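Local atomic coordinates of FACT-Spt16 (Cicer arietinum, PDB entry 5CE6), a protein that probably acts as a histone chaperone within the FACT complex, its N-terminal domain combining an N-terminal lobe with a metallopeptidase-like (M24, pita-bread) fold and being associated with H3-H4 binding. Residues A196-S199 / N200-T204; G303-K307 / S308-N312; T377-G380 / I381-E385. All coordinates share one frame; numbering follows the deposited sequence.

Contact 1: residues A196-S199 / N200-T204; sequences AAKS and NEEIT
Ser199 and Glu202 exchange bonds across the first turn of helix 200-230 and form a capping box. Ser199 stands at the N-cap: its OG accepts the backbone N-H of Glu202, with N to OG 3.2 Å and an angle of 163° at the hydrogen. In return, Ser199 N donates to Glu202 OE1 over 2.9 Å. This bond is almost straight (170°) and uses the anti lone pair of OE1, the one turned away from OE2. The chi1 of Ser199, 74°, sets OG between its own N and carbonyl carbon, and from there it faces the opening turn of the helix. The carbonyl of Ser199 is used as well, since Ile203 N donates to Ser199 O at 3.0 Å, nearly in line with the carbonyl bond. The next carbonyl, Asn200 O, takes two donors from one turn on, Thr204 N and Thr204 OG1, which reach it from opposite faces of its plane.

Carbon atoms also meet across the turn. Lys198 CG lies 3.7 Å from Glu202 CB, the two side chains crossing at about a right angle, and Lys198 CB packs against Ile203 CG1. The polar ends reach neighbouring parts of the fold: Glu202 OE2 bonds to Tyr309 OH, and Lys198 NZ makes a salt bridge with Glu385 OE2 and a hydrogen bond to Phe195 O. The capped turn thus begins helix 200-230 directly after the short connection from helix 188-196, beside the hairpin of strands 296-306 and 309-319 and the loop that follows strand 376-378.

Contact 2: residues G303-K307 / S308-N312; sequences GARYK and SYCSN. With ACT (acetate ion), chain B.
Tyr306 and Tyr309 face each other as an antiparallel hydrogen-bonded pair, joined by both of their backbone bonds: Tyr306 N to Tyr309 O at 2.8 Å and Tyr309 N to Tyr306 O at 2.9 Å. The second donor stands well above the carbonyl plane of Tyr306. Nearby, Arg305 CA sends a C-H contact to Tyr309 O.

Side chains bond to backbone at two further places. Ser311 OG donates to Ala304 O over 2.8 Å and also pairs with Thr213 OG1 of helix 200-230, which ties the hairpin to that helix. Arg305 NE donates to Ser308 O at 2.9 Å through a bent bond (147°), from above the carbonyl plane rather than along a lone pair. With CG anti to the backbone N (chi1 -155°) and the chain extended to NE, the arginine runs over the partner strand, so that NE comes to Ser308 O and the guanidinium continues to an acetate ion.

These bonds close a beta hairpin between strands 296-306 and 309-319, whose two-residue loop, Lys307 and Ser308, forms a type I' turn; it lies within the M24 metallopeptidase-like part of the chain.

Charge gathers at the end of Arg305. The acetate, probably from the crystallisation liquor, places OXT at the guanidinium edge, in its plane, 2.8 Å from Arg305 NH2, with a weaker bond from NH1; Leu68 N also binds the acetate.

Among the contacts without hydrogen bonds, Cys310 SG rests 3.6 Å from Arg305 NE. The Tyr309 ring, its OH held by Glu202 OE2, turns its edge to Tyr306 O and brings CD1 to 3.2 Å from Lys307 O. On the Tyr306 ring, Lys307 CG lies over one face, offset toward the rim.

Contact 3: residues T377-G380 / I381-E385; sequences TGIG and IEFRE
Gly378 and Glu385 pair through a single antiparallel bridge, Glu385 N donating to Gly378 O at 2.9 Å. That oxygen has a second donor, Thr377 OG1, which reaches it from the opposite face of the carbonyl plane. Deeper in the turn Gly380 N donates to Glu382 O, also at 2.9 Å and nearly straight (166°), so the chain from Gly378 to Glu385 is closed by two backbone bonds. A water adds a third link by donating to both Thr377 OG1 and Phe383 O.

The carboxylate of Glu385 folds back along the backbone of 377-380. Its CG is anti to the carbonyl carbon (chi1 -60°) and the chain continues extended, so that OE2 comes within 3.3 Å of Ile379 C. Here OE2 forms a salt bridge with Lys198. A glutamine in place of Glu385 would probably leave Lys198 NZ without its countercharge and so weaken the tie between this turn and the start of helix 200-230. Gly378 and Gly380 let the carboxylate lie close to the backbone.

Van der Waals packing involves two pairs. Thr377 CG2 sits 3.6 Å above one face of the Arg384 guanidinium, offset toward its rim, with the two side chains at about a right angle. Ile379 CD1 meets Phe383 CD1 at 3.9 Å, while Ile379 CG1 lies 3.5 Å from Phe383 O; the Phe383 ring also stacks edge-to-face with Tyr267.

The turn follows strand 376-378, at the margin of the four-stranded antiparallel sheet beside strand 403-414. It is wedged between strand 309-319, whose Cys310 makes a backbone hydrogen bond with Gly380, and helix 69-78, where Ile381 packs on Ala72, Leu75 and Trp76.

The three contacts are distant in sequence but cluster in space, centres 10 to 13 Å apart. Contacts 2 and 3 are largely buried, whereas contact 1 is partly buried, with Asn200 and Glu201 exposed. Each holds a different element: contact 1 opens helix 200-230, contact 2 holds the hairpin of strands 296-306 and 309-319, and contact 3 leaves strand 376-378. Their chemistry differs accordingly, from a helix cap to a strand pair with a tight turn to a glycine-rich turn. One glutamate of each of contacts 1 and 3 reaches another contact, Glu202 to contact 2 and Glu385 to contact 1, whereas contacts 2 and 3 meet through backbone and through Tyr309 against Ile381.

Contact 1: residues A196-S199 / N200-T204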
ATOM      1  N   ALA A 196       7.143   9.265   0.099  1.00 13.06           N
ATOM      2  CA  ALA A 196       6.265   9.663  -1.018  1.00 15.83           C
ATOM      3  C   ALA A 196       6.908   9.630  -2.405  1.00 17.46           C
ATOM      4  O   ALA A 196       6.302   9.151  -3.366  1.00 17.28           O
ATOM      5  CB  ALA A 196       5.660  11.039  -0.760  1.00 18.45           C
ATOM      6  N   ALA A 197       8.116  10.166  -2.519  1.00 17.12           N
ATOM      7  CA  ALA A 197       8.808  10.181  -3.806  1.00 21.54           C
ATOM      8  C   ALA A 197       9.848   9.063  -3.868  1.00 15.88           C
ATOM      9  O   ALA A 197      10.811   9.050  -3.104  1.00 19.04           O
ATOM     10  CB  ALA A 197       9.460  11.535  -4.058  1.00 28.05           C
ATOM     11  N   LYS A 198       9.642   8.128  -4.790  1.00 16.47           N
ATOM     12  CA  LYS A 198      10.513   6.960  -4.907  1.00 11.58           C
ATOM     13  C   LYS A 198      11.784   7.261  -5.701  1.00 12.44           C
ATOM     14  O   LYS A 198      11.777   8.073  -6.640  1.00 15.87           O
ATOM     15  CB  LYS A 198       9.761   5.812  -5.591  1.00 12.70           C
ATOM     16  CG  LYS A 198       8.907   4.939  -4.665  1.00 18.56           C
ATOM     17  CD  LYS A 198       7.674   5.658  -4.195  1.00 16.51           C
ATOM     18  CE  LYS A 198       6.864   4.797  -3.213  1.00 12.34           C
ATOM     19  NZ  LYS A 198       5.944   5.672  -2.461  1.00 13.84           N
ATOM     20  N   SER A 199      12.870   6.590  -5.327  1.00 12.85           N
ATOM     21  CA  SER A 199      14.108   6.628  -6.095  1.00 12.16           C
ATOM     22  C   SER A 199      13.937   5.801  -7.357  1.00 14.37           C
ATOM     23  O   SER A 199      12.978   5.045  -7.476  1.00 15.01           O
ATOM     24  CB  SER A 199      15.249   6.041  -5.277  1.00 16.12           C
ATOM     25  OG  SER A 199      15.145   4.632  -5.183  1.00 16.75           O
ATOM     26  N   ASN A 200      14.863   5.935  -8.301  1.00 15.85           N
ATOM     27  CA  ASN A 200      14.802   5.128  -9.517  1.00 16.62           C
ATOM     28  C   ASN A 200      14.819   3.619  -9.226  1.00 16.01           C
ATOM     29  O   ASN A 200      14.139   2.844  -9.897  1.00 15.16           O
ATOM     30  CB  ASN A 200      15.938   5.505 -10.469  1.00 22.94           C
ATOM     31  CG  ASN A 200      15.673   6.805 -11.200  1.00 26.63           C
ATOM     32  OD1 ASN A 200      14.523   7.146 -11.472  1.00 30.40           O
ATOM     33  ND2 ASN A 200      16.734   7.533 -11.526  1.00 28.67           N
ATOM     34  N   GLU A 201      15.595   3.208  -8.231  1.00 14.76           N
ATOM     35  CA  GLU A 201      15.651   1.797  -7.859  1.00 13.05           C
ATOM     36  C   GLU A 201      14.279   1.319  -7.389  1.00 14.82           C
ATOM     37  O   GLU A 201      13.803   0.260  -7.800  1.00 16.02           O
ATOM     38  CB  GLU A 201      16.707   1.564  -6.773  1.00 13.46           C
ATOM     39  CG  GLU A 201      16.736   0.142  -6.230  1.00 18.16           C
ATOM     40  CD  GLU A 201      17.776  -0.040  -5.138  1.00 21.89           C
ATOM     41  OE1 GLU A 201      18.442   0.951  -4.791  1.00 28.32           O
ATOM     42  OE2 GLU A 201      17.930  -1.174  -4.642  1.00 22.64           O
ATOM     43  N   GLU A 202      13.637   2.127  -6.554  1.00 11.50           N
ATOM     44  CA  GLU A 202      12.341   1.755  -5.994  1.00 10.68           C
ATOM     45  C   GLU A 202      11.290   1.693  -7.092  1.00 11.54           C
ATOM     46  O   GLU A 202      10.439   0.800  -7.099  1.00 11.82           O
ATOM     47  CB  GLU A 202      11.918   2.740  -4.901  1.00 12.42           C
ATOM     48  CG  GLU A 202      12.839   2.779  -3.683  1.00 12.81           C
ATOM     49  CD  GLU A 202      12.356   3.774  -2.652  1.00 13.58           C
ATOM     50  OE1 GLU A 202      12.445   4.984  -2.933  1.00 16.13           O
ATOM     51  OE2 GLU A 202      11.860   3.361  -1.575  1.00 15.67           O
ATOM     52  N   ILE A 203      11.358   2.632  -8.027  1.00 12.28           N
ATOM     53  CA  ILE A 203      10.419   2.636  -9.147  1.00 12.95           C
ATOM     54  C   ILE A 203      10.588   1.373  -9.988  1.00 11.53           C
ATOM     55  O   ILE A 203       9.617   0.803 -10.479  1.00 12.82           O
ATOM     56  CB  ILE A 203      10.575   3.903  -9.991  1.00 13.58           C
ATOM     57  CG1 ILE A 203       9.952   5.088  -9.245  1.00 12.93           C
ATOM     58  CG2 ILE A 203       9.921   3.748 -11.361  1.00 13.96           C
ATOM     59  CD1 ILE A 203      10.386   6.438  -9.791  1.00 17.77           C
ATOM     60  N   THR A 204      11.826   0.911 -10.123  1.00 11.50           N
ATOM     61  CA  THR A 204      12.066  -0.323 -10.856  1.00 13.68           C
ATOM     62  C   THR A 204      11.382  -1.513 -10.182  1.00 13.93           C
ATOM     63  O   THR A 204      10.731  -2.313 -10.852  1.00 12.39           O
ATOM     64  CB  THR A 204      13.557  -0.586 -11.009  1.00 14.34           C
ATOM     65  OG1 THR A 204      14.091   0.385 -11.917  1.00 18.55           O
ATOM     66  CG2 THR A 204      13.809  -1.996 -11.570  1.00 15.03           C
TER

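Contact 2: residues G303-K307 / S308-N312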
ATOM      1  N   GLY A 303      -2.850  -7.997  -6.403  1.00 11.25           N
ATOM      2  CA  GLY A 303      -1.622  -7.227  -6.331  1.00  7.71           C
ATOM      3  C   GLY A 303      -0.451  -8.090  -5.926  1.00 10.25           C
ATOM      4  O   GLY A 303      -0.538  -8.847  -4.952  1.00 11.85           O
ATOM      5  N   ALA A 304       0.638  -7.978  -6.683  1.00  8.89           N
ATOM      6  CA  ALA A 304       1.888  -8.660  -6.367  1.00 10.19           C
ATOM      7  C   ALA A 304       2.868  -7.676  -5.750  1.00  9.82           C
ATOM      8  O   ALA A 304       2.808  -6.466  -6.003  1.00 11.22           O
ATOM      9  CB  ALA A 304       2.498  -9.293  -7.604  1.00 11.00           C
ATOM     10  N   ARG A 305       3.776  -8.211  -4.944  1.00 10.76           N
ATOM     11  CA  ARG A 305       4.762  -7.408  -4.247  1.00 13.30           C
ATOM     12  C   ARG A 305       6.141  -7.901  -4.671  1.00 13.33           C
ATOM     13  O   ARG A 305       6.373  -9.108  -4.785  1.00 16.43           O
ATOM     14  CB  ARG A 305       4.575  -7.590  -2.734  1.00 15.29           C
ATOM     15  CG  ARG A 305       5.075  -6.436  -1.877  1.00 15.52           C
ATOM     16  CD  ARG A 305       4.785  -6.701  -0.397  1.00 15.65           C
ATOM     17  NE  ARG A 305       5.237  -5.602   0.458  1.00 16.16           N
ATOM     18  CZ  ARG A 305       5.233  -5.641   1.789  1.00 22.45           C
ATOM     19  NH1 ARG A 305       4.801  -6.723   2.422  1.00 20.26           N
ATOM     20  NH2 ARG A 305       5.660  -4.597   2.485  1.00 15.87           N
ATOM     21  N   TYR A 306       7.058  -6.974  -4.925  1.00 11.26           N
ATOM     22  CA  TYR A 306       8.385  -7.362  -5.371  1.00 10.40           C
ATOM     23  C   TYR A 306       9.451  -6.643  -4.557  1.00 13.24           C
ATOM     24  O   TYR A 306       9.489  -5.417  -4.527  1.00 12.40           O
ATOM     25  CB  TYR A 306       8.574  -7.069  -6.864  1.00 10.65           C
ATOM     26  CG  TYR A 306       9.892  -7.589  -7.411  1.00 14.63           C
ATOM     27  CD1 TYR A 306      10.077  -8.946  -7.656  1.00 18.46           C
ATOM     28  CD2 TYR A 306      10.944  -6.725  -7.692  1.00 16.54           C
ATOM     29  CE1 TYR A 306      11.278  -9.429  -8.166  1.00 24.17           C
ATOM     30  CE2 TYR A 306      12.142  -7.196  -8.202  1.00 18.66           C
ATOM     31  CZ  TYR A 306      12.303  -8.546  -8.437  1.00 21.88           C
ATOM     32  OH  TYR A 306      13.501  -9.023  -8.933  1.00 22.56           O
ATOM     33  N   LYS A 307      10.314  -7.415  -3.904  1.00 14.44           N
ATOM     34  CA  LYS A 307      11.299  -6.865  -2.973  1.00 17.45           C
ATOM     35  C   LYS A 307      10.660  -5.867  -2.006  1.00 12.95           C
ATOM     36  O   LYS A 307      11.237  -4.814  -1.704  1.00 15.51           O
ATOM     37  CB  LYS A 307      12.497  -6.260  -3.716  1.00 16.85           C
ATOM     38  CG  LYS A 307      13.305  -7.293  -4.506  1.00 16.68           C
ATOM     39  CD  LYS A 307      14.442  -6.657  -5.291  1.00 20.25           C
ATOM     40  CE  LYS A 307      15.487  -6.053  -4.376  1.00 26.97           C
ATOM     41  NZ  LYS A 307      16.149  -7.097  -3.538  1.00 31.88           N
ATOM     42  N   SER A 308       9.473  -6.234  -1.520  1.00 11.49           N
ATOM     43  CA  SER A 308       8.663  -5.445  -0.580  1.00  9.58           C
ATOM     44  C   SER A 308       7.862  -4.298  -1.184  1.00 11.73           C
ATOM     45  O   SER A 308       7.114  -3.651  -0.463  1.00 11.66           O
ATOM     46  CB  SER A 308       9.464  -4.948   0.633  1.00 22.28           C
ATOM     47  OG  SER A 308      10.004  -6.043   1.350  1.00 18.56           O
ATOM     48  N   TYR A 309       8.006  -4.053  -2.490  1.00 12.20           N
ATOM     49  CA  TYR A 309       7.276  -2.961  -3.146  1.00 11.60           C
ATOM     50  C   TYR A 309       5.988  -3.454  -3.773  1.00  8.19           C
ATOM     51  O   TYR A 309       6.004  -4.388  -4.575  1.00  9.52           O
ATOM     52  CB  TYR A 309       8.161  -2.233  -4.177  1.00 13.00           C
ATOM     53  CG  TYR A 309       9.185  -1.396  -3.462  1.00  9.92           C
ATOM     54  CD1 TYR A 309      10.371  -1.966  -2.999  1.00 12.83           C
ATOM     55  CD2 TYR A 309       8.931  -0.060  -3.164  1.00 10.66           C
ATOM     56  CE1 TYR A 309      11.293  -1.224  -2.289  1.00 13.67           C
ATOM     57  CE2 TYR A 309       9.859   0.699  -2.449  1.00 12.28           C
ATOM     58  CZ  TYR A 309      11.025   0.106  -2.013  1.00 15.73           C
ATOM     59  OH  TYR A 309      11.943   0.847  -1.305  1.00 12.88           O
ATOM     60  N   CYS A 310       4.885  -2.811  -3.403  1.00  8.42           N
ATOM     61  CA  CYS A 310       3.553  -3.260  -3.782  1.00  7.54           C
ATOM     62  C   CYS A 310       3.123  -2.706  -5.135  1.00 10.88           C
ATOM     63  O   CYS A 310       3.670  -1.719  -5.633  1.00 11.28           O
ATOM     64  CB  CYS A 310       2.513  -2.811  -2.743  1.00  9.10           C
ATOM     65  SG  CYS A 310       2.749  -3.504  -1.093  1.00 13.91           S
ATOM     66  N   SER A 311       2.111  -3.352  -5.704  1.00  8.89           N
ATOM     67  CA  SER A 311       1.470  -2.898  -6.934  1.00  7.25           C
ATOM     68  C   SER A 311       0.042  -3.373  -6.861  1.00 11.63           C
ATOM     69  O   SER A 311      -0.299  -4.194  -6.005  1.00 10.12           O
ATOM     70  CB  SER A 311       2.168  -3.465  -8.178  1.00  9.55           C
ATOM     71  OG  SER A 311       2.069  -4.887  -8.212  1.00 12.40           O
ATOM     72  N   ASN A 312      -0.804  -2.878  -7.754  1.00  8.75           N
ATOM     73  CA  ASN A 312      -2.202  -3.262  -7.696  1.00  6.89           C
ATOM     74  C   ASN A 312      -2.863  -3.157  -9.057  1.00  9.07           C
ATOM     75  O   ASN A 312      -2.506  -2.288  -9.856  1.00  9.65           O
ATOM     76  CB  ASN A 312      -2.968  -2.354  -6.747  1.00  6.98           C
ATOM     77  CG  ASN A 312      -4.343  -2.895  -6.445  1.00  9.68           C
ATOM     78  OD1 ASN A 312      -4.479  -4.046  -6.027  1.00  9.62           O
ATOM     79  ND2 ASN A 312      -5.369  -2.092  -6.682  1.00  8.36           N
TER
HETATM   80  C   ACT B 501       4.711  -3.761   5.881  1.00 22.72           C
HETATM   81  O   ACT B 501       4.093  -3.935   6.952  1.00 20.34           O
HETATM   82  OXT ACT B 501       5.009  -4.796   5.240  1.00 18.05           O
HETATM   83  CH3 ACT B 501       5.076  -2.386   5.404  1.00 17.28           C

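Contact 3: residues T377-G380 / I381-E385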
ATOM      1  N   THR A 377      -4.751   5.638  -3.528  1.00 10.84           N
ATOM      2  CA  THR A 377      -3.735   6.134  -2.590  1.00  8.91           C
ATOM      3  C   THR A 377      -2.348   6.022  -3.187  1.00  8.08           C
ATOM      4  O   THR A 377      -2.138   5.341  -4.187  1.00  8.44           O
ATOM      5  CB  THR A 377      -3.699   5.330  -1.269  1.00  8.84           C
ATOM      6  OG1 THR A 377      -3.205   4.008  -1.513  1.00 12.33           O
ATOM      7  CG2 THR A 377      -5.071   5.248  -0.625  1.00 10.96           C
ATOM      8  N   GLY A 378      -1.373   6.642  -2.528  1.00  9.26           N
ATOM      9  CA  GLY A 378       0.004   6.308  -2.830  1.00  8.72           C
ATOM     10  C   GLY A 378       0.260   4.847  -2.513  1.00 11.79           C
ATOM     11  O   GLY A 378      -0.461   4.231  -1.731  1.00 11.03           O
ATOM     12  N   ILE A 379       1.298   4.292  -3.122  1.00 11.06           N
ATOM     13  CA  ILE A 379       1.631   2.890  -2.929  1.00  9.40           C
ATOM     14  C   ILE A 379       3.143   2.728  -3.027  1.00 10.08           C
ATOM     15  O   ILE A 379       3.800   3.415  -3.815  1.00 12.12           O
ATOM     16  CB  ILE A 379       0.874   2.000  -3.961  1.00  9.50           C
ATOM     17  CG1 ILE A 379       1.144   0.510  -3.719  1.00  9.80           C
ATOM     18  CG2 ILE A 379       1.221   2.396  -5.400  1.00 11.31           C
ATOM     19  CD1 ILE A 379       0.060  -0.387  -4.396  1.00  9.81           C
ATOM     20  N   GLY A 380       3.698   1.851  -2.198  1.00  9.64           N
ATOM     21  CA  GLY A 380       5.134   1.587  -2.212  1.00 11.88           C
ATOM     22  C   GLY A 380       5.409   0.374  -1.348  1.00  9.89           C
ATOM     23  O   GLY A 380       4.800  -0.686  -1.527  1.00 11.13           O
ATOM     24  N   ILE A 381       6.317   0.515  -0.385  1.00  9.79           N
ATOM     25  CA  ILE A 381       6.471  -0.533   0.613  1.00  8.29           C
ATOM     26  C   ILE A 381       5.141  -0.818   1.324  1.00  8.86           C
ATOM     27  O   ILE A 381       4.776  -1.976   1.554  1.00 13.22           O
ATOM     28  CB  ILE A 381       7.575  -0.171   1.617  1.00 10.44           C
ATOM     29  CG1 ILE A 381       8.872   0.093   0.863  1.00 13.99           C
ATOM     30  CG2 ILE A 381       7.751  -1.283   2.632  1.00 14.06           C
ATOM     31  CD1 ILE A 381      10.055   0.518   1.765  1.00 14.87           C
ATOM     32  N   GLU A 382       4.431   0.243   1.686  1.00 10.40           N
ATOM     33  CA  GLU A 382       3.074   0.122   2.200  1.00 10.88           C
ATOM     34  C   GLU A 382       2.114  -0.040   1.036  1.00 11.51           C
ATOM     35  O   GLU A 382       2.209   0.671   0.033  1.00 10.77           O
ATOM     36  CB  GLU A 382       2.684   1.379   2.973  1.00 10.37           C
ATOM     37  CG  GLU A 382       3.615   1.728   4.142  1.00 14.00           C
ATOM     38  CD  GLU A 382       3.403   3.142   4.610  1.00 19.08           C
ATOM     39  OE1 GLU A 382       3.977   4.071   3.994  1.00 17.02           O
ATOM     40  OE2 GLU A 382       2.625   3.328   5.564  1.00 22.93           O
ATOM     41  N   PHE A 383       1.160  -0.951   1.169  1.00 10.99           N
ATOM     42  CA  PHE A 383       0.155  -1.071   0.122  1.00 11.70           C
ATOM     43  C   PHE A 383      -0.706   0.193   0.018  1.00 13.97           C
ATOM     44  O   PHE A 383      -1.125   0.613  -1.075  1.00 12.46           O
ATOM     45  CB  PHE A 383      -0.731  -2.293   0.363  1.00 12.05           C
ATOM     46  CG  PHE A 383      -1.716  -2.506  -0.734  1.00 10.37           C
ATOM     47  CD1 PHE A 383      -1.303  -3.040  -1.951  1.00 11.61           C
ATOM     48  CD2 PHE A 383      -3.038  -2.140  -0.564  1.00 15.59           C
ATOM     49  CE1 PHE A 383      -2.205  -3.191  -2.997  1.00 12.05           C
ATOM     50  CE2 PHE A 383      -3.946  -2.298  -1.591  1.00 17.09           C
ATOM     51  CZ  PHE A 383      -3.533  -2.832  -2.802  1.00 11.68           C
ATOM     52  N   ARG A 384      -0.977   0.797   1.170  1.00 12.45           N
ATOM     53  CA  ARG A 384      -1.785   1.987   1.225  1.00  8.75           C
ATOM     54  C   ARG A 384      -1.046   3.111   1.953  1.00 15.83           C
ATOM     55  O   ARG A 384      -0.878   3.070   3.175  1.00 17.30           O
ATOM     56  CB  ARG A 384      -3.085   1.639   1.945  1.00 15.39           C
ATOM     57  CG  ARG A 384      -4.170   2.645   1.858  1.00 25.08           C
ATOM     58  CD  ARG A 384      -5.437   2.048   2.446  1.00 25.93           C
ATOM     59  NE  ARG A 384      -6.461   3.062   2.607  1.00 34.94           N
ATOM     60  CZ  ARG A 384      -7.340   3.372   1.663  1.00 33.00           C
ATOM     61  NH1 ARG A 384      -7.313   2.725   0.503  1.00 28.70           N
ATOM     62  NH2 ARG A 384      -8.242   4.318   1.882  1.00 44.01           N
ATOM     63  N   GLU A 385      -0.589   4.101   1.192  1.00 13.92           N
ATOM     64  CA  GLU A 385      -0.006   5.309   1.764  1.00 17.27           C
ATOM     65  C   GLU A 385      -1.123   6.316   2.066  1.00 20.88           C
ATOM     66  O   GLU A 385      -1.581   7.052   1.189  1.00 24.30           O
ATOM     67  CB  GLU A 385       1.050   5.887   0.819  1.00 14.15           C
ATOM     68  CG  GLU A 385       2.183   4.885   0.554  1.00 14.03           C
ATOM     69  CD  GLU A 385       3.260   5.407  -0.379  1.00 11.00           C
ATOM     70  OE1 GLU A 385       3.110   6.523  -0.926  1.00 14.36           O
ATOM     71  OE2 GLU A 385       4.260   4.689  -0.575  1.00 15.17           O
TER
HETATM   72  O   HOH W   1      -3.598   1.450  -2.031  1.00 11.77           O